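Side-chain contacts in basic helix-loop-helix, putative, expressed (Oryza sativa subsp. japonica, PDB 5LW0), which binds ADP-ribose through its macrodomain, here the part crystallised from a longer protein, and is probably linked to ADP-ribosylation signalling in DNA interstrand crosslink repair: residues A[42-45]-A[46-50]; A[52-55]-A[56-60]; A[98-101]-A[102-105]; A[208-211]-A[212-216]; A[217-220]-A[221-224]. All blocks are in the same frame, centred on the assembly; numbering follows the deposited sequence. Where two conformers were deposited one is given.

Interaction 1 (A[42-45]-A[46-50]); sequences SIST and ADFQF. With AR6 ([(2R,3S,4R,5R)-5-(6-aminopurin-9-yl)-3,4-dihydroxy-oxolan-2-yl]methyl [hydroxy-[[(2R,3S,4R,5S)-3,4,5-trihydroxyoxolan-2-yl]methoxy]phosphoryl] hydrogen phosphate), chain C.
With chi1 at -81°, F48 sets CG beside its own backbone N, so that the ring edge comes to S44 while one face is kept for the ligand; F50, its CG anti to N (chi1 -162°), leads its ring outward, so that its nearest side-chain contact with S44 is through CB. The side chains of S44 and F50 meet through their CB atoms, 3.8 Å apart. S44 OG lies in the plane of the F48 ring, 3.9 Å from F48 CD2, and finds its hydrogen-bond partner outside, at the carbonyl of P194. The main chain closes the loop: F50 N gives its proton to S44 O at 2.9 Å, nearly straight at 163°. A type II turn over 42-45, with S44 at its positive-phi position, runs into a type I turn over 46-49. Together they form a loop that binds the diphosphate of ADP-ribose in this macrodomain, following strand 37-40. Its amides do the gripping: A46 N and F48 N, each 3.0 Å from AR6 O1B, share that oxygen, S44 N bonds AR6 O2B, and D47 N reaches AR6 O1A at 2.9 Å. AR6 C5D sits 3.8 Å above the plane of the F48 ring, over its centre. The hydroxyls S42 OG and T45 OG1 are hydrogen-bonded at 2.7 Å, and a water donates to both T45 O and F50 O.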
# COMPACT_ATOMS: atom_id res chain seq x y z
N SER A 42 -1.70 -1.47 -5.37
CA SER A 42 -0.96 -0.72 -6.36
C SER A 42 -1.34 0.76 -6.28
O SER A 42 -2.43 1.17 -6.67
CB SER A 42 -1.25 -1.25 -7.71
OG SER A 42 -0.61 -0.49 -8.74
N ILE A 43 -0.46 1.54 -5.75
CA ILE A 43 -0.72 2.97 -5.60
C ILE A 43 -0.80 3.71 -6.91
O ILE A 43 -0.02 3.44 -7.82
CB ILE A 43 0.46 3.61 -4.78
CG1 ILE A 43 0.66 2.91 -3.43
CG2 ILE A 43 0.26 5.11 -4.60
CD1 ILE A 43 -0.57 2.86 -2.53
N SER A 44 -1.84 4.53 -7.04
CA SER A 44 -2.02 5.50 -8.18
C SER A 44 -2.60 4.87 -9.46
O SER A 44 -2.85 5.58 -10.39
CB SER A 44 -0.70 6.25 -8.53
OG SER A 44 -0.34 7.15 -7.52
N THR A 45 -2.79 3.55 -9.51
CA THR A 45 -3.16 2.95 -10.80
C THR A 45 -4.65 2.76 -11.08
O THR A 45 -4.98 2.18 -12.07
CB THR A 45 -2.46 1.62 -11.05
OG1 THR A 45 -2.73 0.72 -10.00
CG2 THR A 45 -1.00 1.80 -11.15
N ALA A 46 -5.53 3.20 -10.21
CA ALA A 46 -6.98 3.13 -10.56
C ALA A 46 -7.55 4.54 -10.64
O ALA A 46 -7.41 5.16 -11.66
CB ALA A 46 -7.75 2.25 -9.61
N ASP A 47 -8.01 5.09 -9.52
CA ASP A 47 -8.54 6.48 -9.50
C ASP A 47 -7.55 7.50 -10.02
O ASP A 47 -7.94 8.50 -10.68
CB ASP A 47 -9.03 6.87 -8.06
CG ASP A 47 -10.29 6.07 -7.58
OD1 ASP A 47 -11.00 5.50 -8.44
OD2 ASP A 47 -10.56 6.01 -6.32
N PHE A 48 -6.25 7.31 -9.75
CA PHE A 48 -5.23 8.28 -10.15
C PHE A 48 -4.62 8.02 -11.58
O PHE A 48 -3.75 8.76 -12.04
CB PHE A 48 -4.08 8.36 -9.10
CG PHE A 48 -4.38 9.26 -7.86
CD1 PHE A 48 -5.57 9.97 -7.74
CD2 PHE A 48 -3.45 9.38 -6.86
CE1 PHE A 48 -5.84 10.74 -6.59
CE2 PHE A 48 -3.69 10.21 -5.75
CZ PHE A 48 -4.90 10.85 -5.62
N GLN A 49 -5.07 6.94 -12.22
CA GLN A 49 -4.84 6.68 -13.66
C GLN A 49 -3.38 6.66 -14.07
O GLN A 49 -3.02 6.89 -15.25
CB GLN A 49 -5.61 7.72 -14.51
CG GLN A 49 -7.08 7.58 -14.28
CD GLN A 49 -7.92 8.54 -15.13
OE1 GLN A 49 -7.43 9.51 -15.69
NE2 GLN A 49 -9.21 8.31 -15.10
N PHE A 50 -2.52 6.20 -13.17
CA PHE A 50 -1.14 6.02 -13.52
C PHE A 50 -0.94 4.82 -14.41
O PHE A 50 -1.43 3.76 -14.13
CB PHE A 50 -0.30 5.93 -12.26
CG PHE A 50 1.16 6.16 -12.44
CD1 PHE A 50 1.99 5.19 -12.93
CD2 PHE A 50 1.75 7.36 -12.03
CE1 PHE A 50 3.37 5.40 -13.02
CE2 PHE A 50 3.10 7.57 -12.14
CZ PHE A 50 3.93 6.58 -12.62
N1 AR6 C . -8.48 -4.63 -1.74
C2 AR6 C . -7.38 -4.68 -2.52
N3 AR6 C . -7.15 -3.87 -3.54
C4 AR6 C . -8.07 -2.91 -3.88
C5 AR6 C . -9.26 -2.75 -3.10
C6 AR6 C . -9.44 -3.67 -1.97
N6 AR6 C . -10.48 -3.61 -1.17
N7 AR6 C . -9.98 -1.68 -3.67
C8 AR6 C . -9.23 -1.21 -4.69
N9 AR6 C . -8.06 -1.94 -4.82
PA AR6 C . -7.26 3.28 -5.81
PB AR6 C . -5.28 5.41 -6.44
C1' AR6 C . -6.94 -1.71 -5.70
O1A AR6 C . -8.17 3.89 -6.90
O1B AR6 C . -5.31 5.14 -7.92
C1D AR6 C . -9.06 6.87 -3.39
O1D AR6 C . -10.45 6.72 -3.21
C2' AR6 C . -7.23 -1.22 -7.11
O2' AR6 C . -7.74 -2.27 -7.99
O2A AR6 C . -7.84 2.93 -4.50
O2B AR6 C . -3.97 5.69 -5.75
C2D AR6 C . -8.56 8.10 -2.56
O2D AR6 C . -9.70 8.84 -1.97
C3' AR6 C . -5.89 -0.64 -7.50
O3' AR6 C . -4.99 -1.66 -8.02
O3A AR6 C . -5.98 4.25 -5.56
C3D AR6 C . -7.77 8.93 -3.53
O3D AR6 C . -8.60 10.10 -3.82
C4' AR6 C . -5.33 -0.10 -6.16
O4' AR6 C . -6.15 -0.62 -5.14
C4D AR6 C . -7.59 8.05 -4.79
O4D AR6 C . -8.65 7.05 -4.79
C5' AR6 C . -5.33 1.41 -6.07
O5' AR6 C . -6.58 1.97 -6.52
C5D AR6 C . -6.29 7.25 -4.84
O5D AR6 C . -6.24 6.68 -6.17
O HOH W 1 -4.15 3.29 -14.49

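Interaction 2 (A[52-55]-A[56-60]); sequences LDRA and SDIIV
I58 lies one helical turn beyond R54 and can be traced outward from its root. Its CB rests 3.6 Å from A55 O; CG1, placed beside the backbone N by chi1 of -70°, comes to 3.4 Å from R54 O. At the tip, I58 CD1, extended from CG1, reaches the arginine and lies 4.0 Å from R54 CG and equally near R54 CD, so the two side chains meet at an angle, methyl against methylene. The arginine is bent at chi2 and chi3, and its NH1 leaves this contact to bond S212 OG on helix 208-230. Both segments belong to helix 52-69, the helix of the beta-alpha-beta unit that links the parallel strands 37-40 and 74-79 of the macrodomain. Its I58 face also lies against S212 and H216 of helix 208-230, while S56 touches L89 and V90 of helix 85-96. S56 OG, turned back over the preceding turn, stands 3.0 Å from L52 O and 2.9 Å from D53 O, and K93 NZ of helix 85-96 is a further partner of this oxygen. Outside the two segments, the same lysine also pairs with D57 OD1 in a salt bridge; D57 CG is 3.5 Å from D53 O. Next along the buried side, I59 CG1 packs 3.4 Å from A55 O, the carbonyl that accepts I59 N in a bond of 165°.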
# COMPACT_ATOMS: atom_id res chain seq x y z
N LEU A 52 -0.03 1.48 -16.11
CA LEU A 52 0.28 0.18 -15.41
C LEU A 52 1.62 -0.36 -15.73
O LEU A 52 2.27 -1.00 -14.89
CB LEU A 52 -0.79 -0.88 -15.75
CG LEU A 52 -2.23 -0.59 -15.52
CD1 LEU A 52 -3.03 -1.87 -15.66
CD2 LEU A 52 -2.44 -0.00 -14.17
N ASP A 53 2.05 -0.23 -16.98
CA ASP A 53 3.36 -0.71 -17.34
C ASP A 53 4.44 0.00 -16.55
O ASP A 53 5.38 -0.62 -16.04
CB ASP A 53 3.60 -0.59 -18.84
CG ASP A 53 2.66 -1.47 -19.63
OD1 ASP A 53 2.93 -2.69 -19.69
OD2 ASP A 53 1.66 -0.95 -20.19
N ARG A 54 4.37 1.34 -16.52
CA ARG A 54 5.35 2.10 -15.76
C ARG A 54 5.26 1.78 -14.24
O ARG A 54 6.28 1.61 -13.59
CB ARG A 54 5.16 3.57 -16.02
CG ARG A 54 6.12 4.49 -15.28
CD ARG A 54 7.57 4.26 -15.55
NE ARG A 54 7.92 4.34 -16.91
CZ ARG A 54 8.31 5.47 -17.54
NH1 ARG A 54 8.38 6.64 -16.88
NH2 ARG A 54 8.64 5.45 -18.84
N ALA A 55 4.05 1.73 -13.73
CA ALA A 55 3.84 1.42 -12.28
C ALA A 55 4.46 0.07 -11.92
O ALA A 55 5.11 -0.06 -10.86
CB ALA A 55 2.41 1.48 -11.92
N SER A 56 4.24 -0.94 -12.77
CA SER A 56 4.73 -2.26 -12.42
C SER A 56 6.28 -2.28 -12.39
O SER A 56 6.87 -2.96 -11.56
CB SER A 56 4.11 -3.33 -13.36
OG SER A 56 4.46 -3.08 -14.73
N ASP A 57 6.96 -1.53 -13.28
CA ASP A 57 8.37 -1.42 -13.24
C ASP A 57 8.80 -0.79 -11.91
O ASP A 57 9.82 -1.19 -11.30
CB ASP A 57 8.90 -0.44 -14.34
CG ASP A 57 8.81 -1.00 -15.77
OD1 ASP A 57 8.70 -2.20 -15.97
OD2 ASP A 57 8.97 -0.16 -16.71
N ILE A 58 8.10 0.27 -11.52
CA ILE A 58 8.45 1.01 -10.31
C ILE A 58 8.24 0.15 -9.03
O ILE A 58 9.11 0.14 -8.15
CB ILE A 58 7.68 2.33 -10.24
CG1 ILE A 58 8.23 3.25 -11.32
CG2 ILE A 58 7.78 3.00 -8.87
CD1 ILE A 58 7.41 4.47 -11.54
N ILE A 59 7.14 -0.59 -8.99
CA ILE A 59 6.87 -1.50 -7.84
C ILE A 59 8.04 -2.46 -7.67
O ILE A 59 8.60 -2.63 -6.57
CB ILE A 59 5.55 -2.30 -8.03
CG1 ILE A 59 4.32 -1.40 -7.87
CG2 ILE A 59 5.44 -3.40 -6.97
CD1 ILE A 59 3.04 -1.96 -8.43
N VAL A 60 8.40 -3.14 -8.73
CA VAL A 60 9.42 -4.16 -8.66
C VAL A 60 10.79 -3.60 -8.32
O VAL A 60 11.55 -4.16 -7.52
CB VAL A 60 9.44 -5.03 -9.94
CG1 VAL A 60 10.64 -5.87 -10.01
CG2 VAL A 60 8.16 -5.88 -10.04

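Interaction 3 (A[98-101]-A[102-105]); sequences NINS and SRFF
N100 and S102 form an Asx turn in the loop that leads from helix 85-96 into strand 104-108, an outermost strand of the macrodomain sheet. Of the hydrogen bonds, two grip the amide oxygen: N100 OD1 accepts S102 N at 2.9 Å, in the carbonyl plane, and S102 OG at 2.8 Å, tilted out of it. The backbone oxygen is doubly used as well. N100 O takes F104 N at 3.1 Å, close to the C=O direction, and R103 N at 3.0 Å from well above the carbonyl plane. With CG anti to N (chi1 -174°) the asparagine amide is carried toward S102, and chi2 of -36° turns OD1 to the serine's N-H and OG; ND2 donates to a water. Between polar and aliphatic groups, R103 CG lies against N100 CG at 3.6 Å, and the guanidinium plane is perpendicular to the amide. The guanidinium itself leads away, NH1 to L67 O and NH2 to the carbonyls of Y70 and I73. A leucine in place of R103 would probably leave these three carbonyls without the guanidinium's N-H groups. Apolar contact is made by I99 CG2 against F104 CB at 3.7 Å, both residues also packing on V63. Finally, S101 CA directs its C-H to F104 O, 3.4 Å away, at 152°.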
# COMPACT_ATOMS: atom_id res chain seq x y z
N ASN A 98 14.32 -11.67 -10.65
CA ASN A 98 14.67 -12.62 -9.67
C ASN A 98 14.49 -12.14 -8.26
O ASN A 98 15.30 -12.39 -7.41
CB ASN A 98 16.10 -13.07 -9.87
CG ASN A 98 16.16 -14.43 -10.38
OD1 ASN A 98 16.25 -14.64 -11.60
ND2 ASN A 98 15.93 -15.39 -9.51
N ILE A 99 13.39 -11.45 -8.01
CA ILE A 99 13.05 -11.11 -6.64
C ILE A 99 12.81 -12.36 -5.78
O ILE A 99 12.16 -13.31 -6.22
CB ILE A 99 11.83 -10.19 -6.64
CG1 ILE A 99 12.25 -8.83 -7.23
CG2 ILE A 99 11.31 -10.02 -5.22
CD1 ILE A 99 11.19 -7.83 -7.27
N ASN A 100 13.34 -12.35 -4.56
CA ASN A 100 13.14 -13.46 -3.64
C ASN A 100 11.66 -13.70 -3.34
O ASN A 100 11.05 -12.92 -2.67
CB ASN A 100 13.89 -13.21 -2.36
CG ASN A 100 13.85 -14.39 -1.40
OD1 ASN A 100 12.83 -15.13 -1.29
ND2 ASN A 100 14.95 -14.58 -0.66
N SER A 101 11.12 -14.82 -3.82
CA SER A 101 9.69 -15.06 -3.76
C SER A 101 9.16 -15.53 -2.40
O SER A 101 7.96 -15.61 -2.21
CB SER A 101 9.36 -16.12 -4.81
OG SER A 101 10.22 -17.24 -4.58
N SER A 102 10.03 -15.74 -1.41
CA SER A 102 9.55 -15.83 -0.04
C SER A 102 9.36 -14.50 0.63
O SER A 102 8.70 -14.43 1.63
CB SER A 102 10.48 -16.71 0.81
OG SER A 102 11.71 -16.05 1.10
N ARG A 103 10.00 -13.46 0.08
CA ARG A 103 10.01 -12.15 0.73
C ARG A 103 9.06 -11.17 0.02
O ARG A 103 8.69 -10.20 0.61
CB ARG A 103 11.42 -11.60 0.75
CG ARG A 103 12.39 -12.57 1.40
CD ARG A 103 13.69 -11.95 1.73
NE ARG A 103 13.37 -11.04 2.74
CZ ARG A 103 13.95 -9.91 2.92
NH1 ARG A 103 15.05 -9.54 2.18
NH2 ARG A 103 13.47 -9.16 3.86
N PHE A 104 8.77 -11.42 -1.27
CA PHE A 104 7.73 -10.64 -1.99
C PHE A 104 6.90 -11.59 -2.83
O PHE A 104 7.45 -12.47 -3.56
CB PHE A 104 8.38 -9.62 -2.96
CG PHE A 104 7.40 -8.97 -3.89
CD1 PHE A 104 6.50 -8.05 -3.38
CD2 PHE A 104 7.24 -9.44 -5.19
CE1 PHE A 104 5.51 -7.52 -4.19
CE2 PHE A 104 6.24 -8.93 -6.01
CZ PHE A 104 5.37 -7.97 -5.49
N PHE A 105 5.60 -11.40 -2.80
CA PHE A 105 4.72 -12.05 -3.71
C PHE A 105 3.46 -11.26 -3.94
O PHE A 105 3.20 -10.32 -3.21
CB PHE A 105 4.44 -13.51 -3.34
CG PHE A 105 3.96 -13.71 -1.97
CD1 PHE A 105 2.60 -13.60 -1.65
CD2 PHE A 105 4.84 -14.06 -0.98
CE1 PHE A 105 2.14 -13.89 -0.37
CE2 PHE A 105 4.41 -14.31 0.31
CZ PHE A 105 3.04 -14.20 0.62
O HOH W 2 15.01 -16.62 1.56

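Interaction 4 (A[208-211]-A[212-216]); sequences YTKG and SKILH. With PO4 (phosphate ion), chain E.
The opening turns of helix 208-230, the last helix of this macrodomain, hold Y208 and S212 one turn apart. Y208 O receives two donors from S212: its backbone N at 2.8 Å, from above the carbonyl plane, and its hydroxyl OG at 2.7 Å, only 21° out of that plane. The serine can fold back in this way because OG stands beside its own N (chi1 -63°). There OG also lies near the plane of the Y208 ring, and it has a further partner on helix 52-69. The tyrosine hydroxyl bonds D51 N, and its ring meets F50 edge-to-face, tying the helix start to the ligand-binding loop. On another side K210 and I214 touch through K210 CG and I214 CD1, 4.0 Å apart, with I214 CG1 at 3.2 Å from K210 O, the carbonyl that accepts I214 N. L215, whose N bonds G211 O at 2.9 Å, packs on A55 and I58 of helix 52-69. H216 turns its ring edge to a phosphate ion, probably from the crystallisation liquor, and H216 NE2 donates to phosphate O3 at 2.7 Å, with an angle of 166°.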
# COMPACT_ATOMS: atom_id res chain seq x y z
N TYR A 208 5.46 12.27 -16.74
CA TYR A 208 5.89 10.99 -16.13
C TYR A 208 7.30 10.98 -15.59
O TYR A 208 7.65 10.10 -14.82
CB TYR A 208 5.62 9.80 -17.13
CG TYR A 208 4.20 9.27 -17.00
CD1 TYR A 208 3.86 8.36 -15.96
CD2 TYR A 208 3.22 9.61 -17.86
CE1 TYR A 208 2.62 7.88 -15.82
CE2 TYR A 208 1.91 9.12 -17.73
CZ TYR A 208 1.61 8.23 -16.67
OH TYR A 208 0.35 7.73 -16.46
N THR A 209 8.13 11.97 -15.94
CA THR A 209 9.40 12.12 -15.31
C THR A 209 9.14 12.43 -13.85
O THR A 209 9.63 11.70 -12.96
CB THR A 209 10.23 13.26 -15.94
OG1 THR A 209 10.47 12.96 -17.30
CG2 THR A 209 11.53 13.39 -15.23
N LYS A 210 8.30 13.43 -13.60
CA LYS A 210 7.98 13.79 -12.24
C LYS A 210 7.12 12.67 -11.61
O LYS A 210 7.29 12.30 -10.46
CB LYS A 210 7.24 15.09 -12.22
CG LYS A 210 7.20 15.77 -10.89
CD LYS A 210 6.79 17.25 -11.05
CE LYS A 210 6.55 17.91 -9.69
NZ LYS A 210 7.62 17.56 -8.70
N GLY A 211 6.14 12.20 -12.36
CA GLY A 211 5.24 11.15 -11.90
C GLY A 211 5.95 9.91 -11.43
O GLY A 211 5.64 9.37 -10.32
N SER A 212 6.90 9.42 -12.20
CA SER A 212 7.67 8.24 -11.86
C SER A 212 8.51 8.46 -10.64
O SER A 212 8.57 7.59 -9.75
CB SER A 212 8.59 7.82 -13.01
OG SER A 212 7.81 7.47 -14.12
N LYS A 213 9.15 9.65 -10.53
CA LYS A 213 9.90 9.99 -9.31
C LYS A 213 8.99 9.96 -8.09
O LYS A 213 9.36 9.39 -7.05
CB LYS A 213 10.56 11.37 -9.48
CG LYS A 213 11.30 11.90 -8.25
CD LYS A 213 11.81 13.33 -8.58
CE LYS A 213 12.12 14.12 -7.36
NZ LYS A 213 13.46 13.80 -6.87
N ILE A 214 7.81 10.56 -8.20
CA ILE A 214 6.92 10.66 -7.04
C ILE A 214 6.38 9.27 -6.66
O ILE A 214 6.23 8.96 -5.48
CB ILE A 214 5.79 11.65 -7.31
CG1 ILE A 214 6.37 13.07 -7.45
CG2 ILE A 214 4.77 11.63 -6.21
CD1 ILE A 214 5.35 14.10 -7.77
N LEU A 215 6.09 8.42 -7.64
CA LEU A 215 5.60 7.06 -7.29
C LEU A 215 6.72 6.25 -6.63
O LEU A 215 6.48 5.55 -5.65
CB LEU A 215 5.04 6.35 -8.51
CG LEU A 215 4.37 4.99 -8.22
CD1 LEU A 215 3.18 5.15 -7.37
CD2 LEU A 215 4.02 4.29 -9.50
N HIS A 216 7.96 6.36 -7.15
CA HIS A 216 9.15 5.75 -6.49
C HIS A 216 9.21 6.21 -5.05
O HIS A 216 9.38 5.41 -4.13
CB HIS A 216 10.46 6.17 -7.19
CG HIS A 216 10.94 5.22 -8.24
ND1 HIS A 216 11.51 4.02 -7.93
CD2 HIS A 216 11.04 5.36 -9.61
CE1 HIS A 216 11.86 3.39 -9.06
NE2 HIS A 216 11.58 4.18 -10.09
P PO4 E . 12.64 2.60 -12.87
O1 PO4 E . 12.28 1.97 -14.22
O2 PO4 E . 14.14 2.79 -12.73
O3 PO4 E . 11.98 3.99 -12.76
O4 PO4 E . 12.16 1.65 -11.75

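Interaction 5 (A[217-220]-A[221-224]); sequences EAYT and SLFE. With PO4 (phosphate ion), chain D.
F223 N donates to Y219 O at 2.9 Å and 164°, and the same oxygen lies 3.2 Å above the plane of the F223 ring, offset toward its rim. Chi1 of -63° folds the phenyl ring back along the helix and so brings its face beneath that carbonyl. This is one of four backbone bonds that bind residues 221-224 to the turn before them; another is E224 N to T220 O at 2.8 Å. T220 OG1 donates to O2 of a phosphate ion, probably from the crystallisation liquor, at 2.7 Å, with H216 O also close by as an acceptor. Y219 OH points elsewhere, to the amide of I43 in the ligand-binding loop. Outward from these bonds, the two aromatic side chains lie alongside one another and point the same way. Y219 CD1 meets F223 CZ at 3.9 Å; the ring centroids are 5.9 Å apart and the planes inclined at 34°, so the contact is oblique. L222 CD2 comes to 4.3 Å from Y219 CD1, and L222 continues onto strands 37-40 and 187-192. A62 of helix 52-69 touches both aromatic side chains, while F40 meets F223 edge-to-face. Replacing F223 by an alanine would probably open a gap between this helix and helix 52-69, depriving Y219 of its neighbour and F40 of its edge-to-face mate. The chemistry is consistent with a division of the helix surface: T220 with its phosphate on one side, and on another the carbons of Y219, L222 and F223, packed on helix 52-69 and the sheet strands.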
# COMPACT_ATOMS: atom_id res chain seq x y z
N GLU A 217 9.12 7.53 -4.85
CA GLU A 217 9.17 8.12 -3.49
C GLU A 217 8.04 7.60 -2.58
O GLU A 217 8.29 7.35 -1.42
CB GLU A 217 9.12 9.67 -3.56
CG GLU A 217 10.39 10.29 -4.08
CD GLU A 217 10.26 11.82 -4.30
OE1 GLU A 217 9.16 12.30 -4.64
OE2 GLU A 217 11.29 12.52 -4.22
N ALA A 218 6.84 7.46 -3.12
CA ALA A 218 5.69 6.94 -2.36
C ALA A 218 5.98 5.54 -1.88
O ALA A 218 5.80 5.22 -0.69
CB ALA A 218 4.41 6.94 -3.19
N TYR A 219 6.47 4.69 -2.76
CA TYR A 219 6.76 3.30 -2.34
C TYR A 219 7.91 3.24 -1.34
O TYR A 219 7.81 2.52 -0.29
CB TYR A 219 7.07 2.39 -3.51
CG TYR A 219 5.84 1.88 -4.19
CD1 TYR A 219 4.95 1.04 -3.53
CD2 TYR A 219 5.50 2.29 -5.46
CE1 TYR A 219 3.81 0.58 -4.15
CE2 TYR A 219 4.33 1.86 -6.08
CZ TYR A 219 3.48 0.98 -5.44
OH TYR A 219 2.29 0.57 -5.96
N THR A 220 8.95 4.02 -1.57
CA THR A 220 10.10 4.00 -0.60
C THR A 220 9.66 4.52 0.74
O THR A 220 9.99 3.91 1.77
CB THR A 220 11.27 4.75 -1.17
OG1 THR A 220 11.69 4.02 -2.34
CG2 THR A 220 12.45 4.77 -0.16
N SER A 221 8.78 5.53 0.76
CA SER A 221 8.30 6.09 1.98
C SER A 221 7.45 5.05 2.75
O SER A 221 7.57 4.88 3.99
CB SER A 221 7.46 7.36 1.69
OG SER A 221 6.93 7.87 2.90
N LEU A 222 6.56 4.39 2.03
CA LEU A 222 5.75 3.30 2.55
C LEU A 222 6.62 2.22 3.20
O LEU A 222 6.40 1.85 4.35
CB LEU A 222 4.93 2.70 1.46
CG LEU A 222 4.20 1.40 1.76
CD1 LEU A 222 3.26 1.54 2.96
CD2 LEU A 222 3.51 0.90 0.53
N PHE A 223 7.60 1.74 2.46
CA PHE A 223 8.41 0.64 2.93
C PHE A 223 9.26 1.04 4.07
O PHE A 223 9.43 0.27 5.03
CB PHE A 223 9.23 0.05 1.81
CG PHE A 223 8.41 -0.58 0.66
CD1 PHE A 223 7.14 -1.08 0.82
CD2 PHE A 223 8.95 -0.59 -0.61
CE1 PHE A 223 6.47 -1.64 -0.21
CE2 PHE A 223 8.25 -1.13 -1.65
CZ PHE A 223 7.02 -1.61 -1.47
N GLU A 224 9.75 2.27 4.07
CA GLU A 224 10.55 2.78 5.21
C GLU A 224 9.70 2.96 6.47
O GLU A 224 10.15 2.62 7.60
CB GLU A 224 11.26 4.09 4.86
CG GLU A 224 12.44 3.92 3.95
CD GLU A 224 13.70 3.43 4.67
OE1 GLU A 224 13.81 3.62 5.90
OE2 GLU A 224 14.56 2.94 3.97
P PO4 D . 15.06 3.58 -3.81
O1 PO4 D . 14.18 2.56 -4.65
O2 PO4 D . 14.15 4.60 -3.15
O3 PO4 D . 16.16 4.22 -4.75
O4 PO4 D . 15.79 2.81 -2.71

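Along the chain the five contacts follow one another without overlap. Interaction 1 lies in the loop joining strand 37-40 to helix 52-69, and interaction 2 on that helix; their centres are about 11 Å apart and T45 packs on A55. Interactions 4 and 5 are successive parts of helix 208-230, and both touch interactions 1 and 2. The centres of interactions 4 and 5 are about 13 Å apart. Polar bonds and packing thus join the two helices to the loop, and these four contacts group round the ADP-ribose site. Interaction 3, at the outer strand 104-108, sits away from it, about 23 Å from interaction 1 centre to centre, and meets interaction 2 where I99 touches V60.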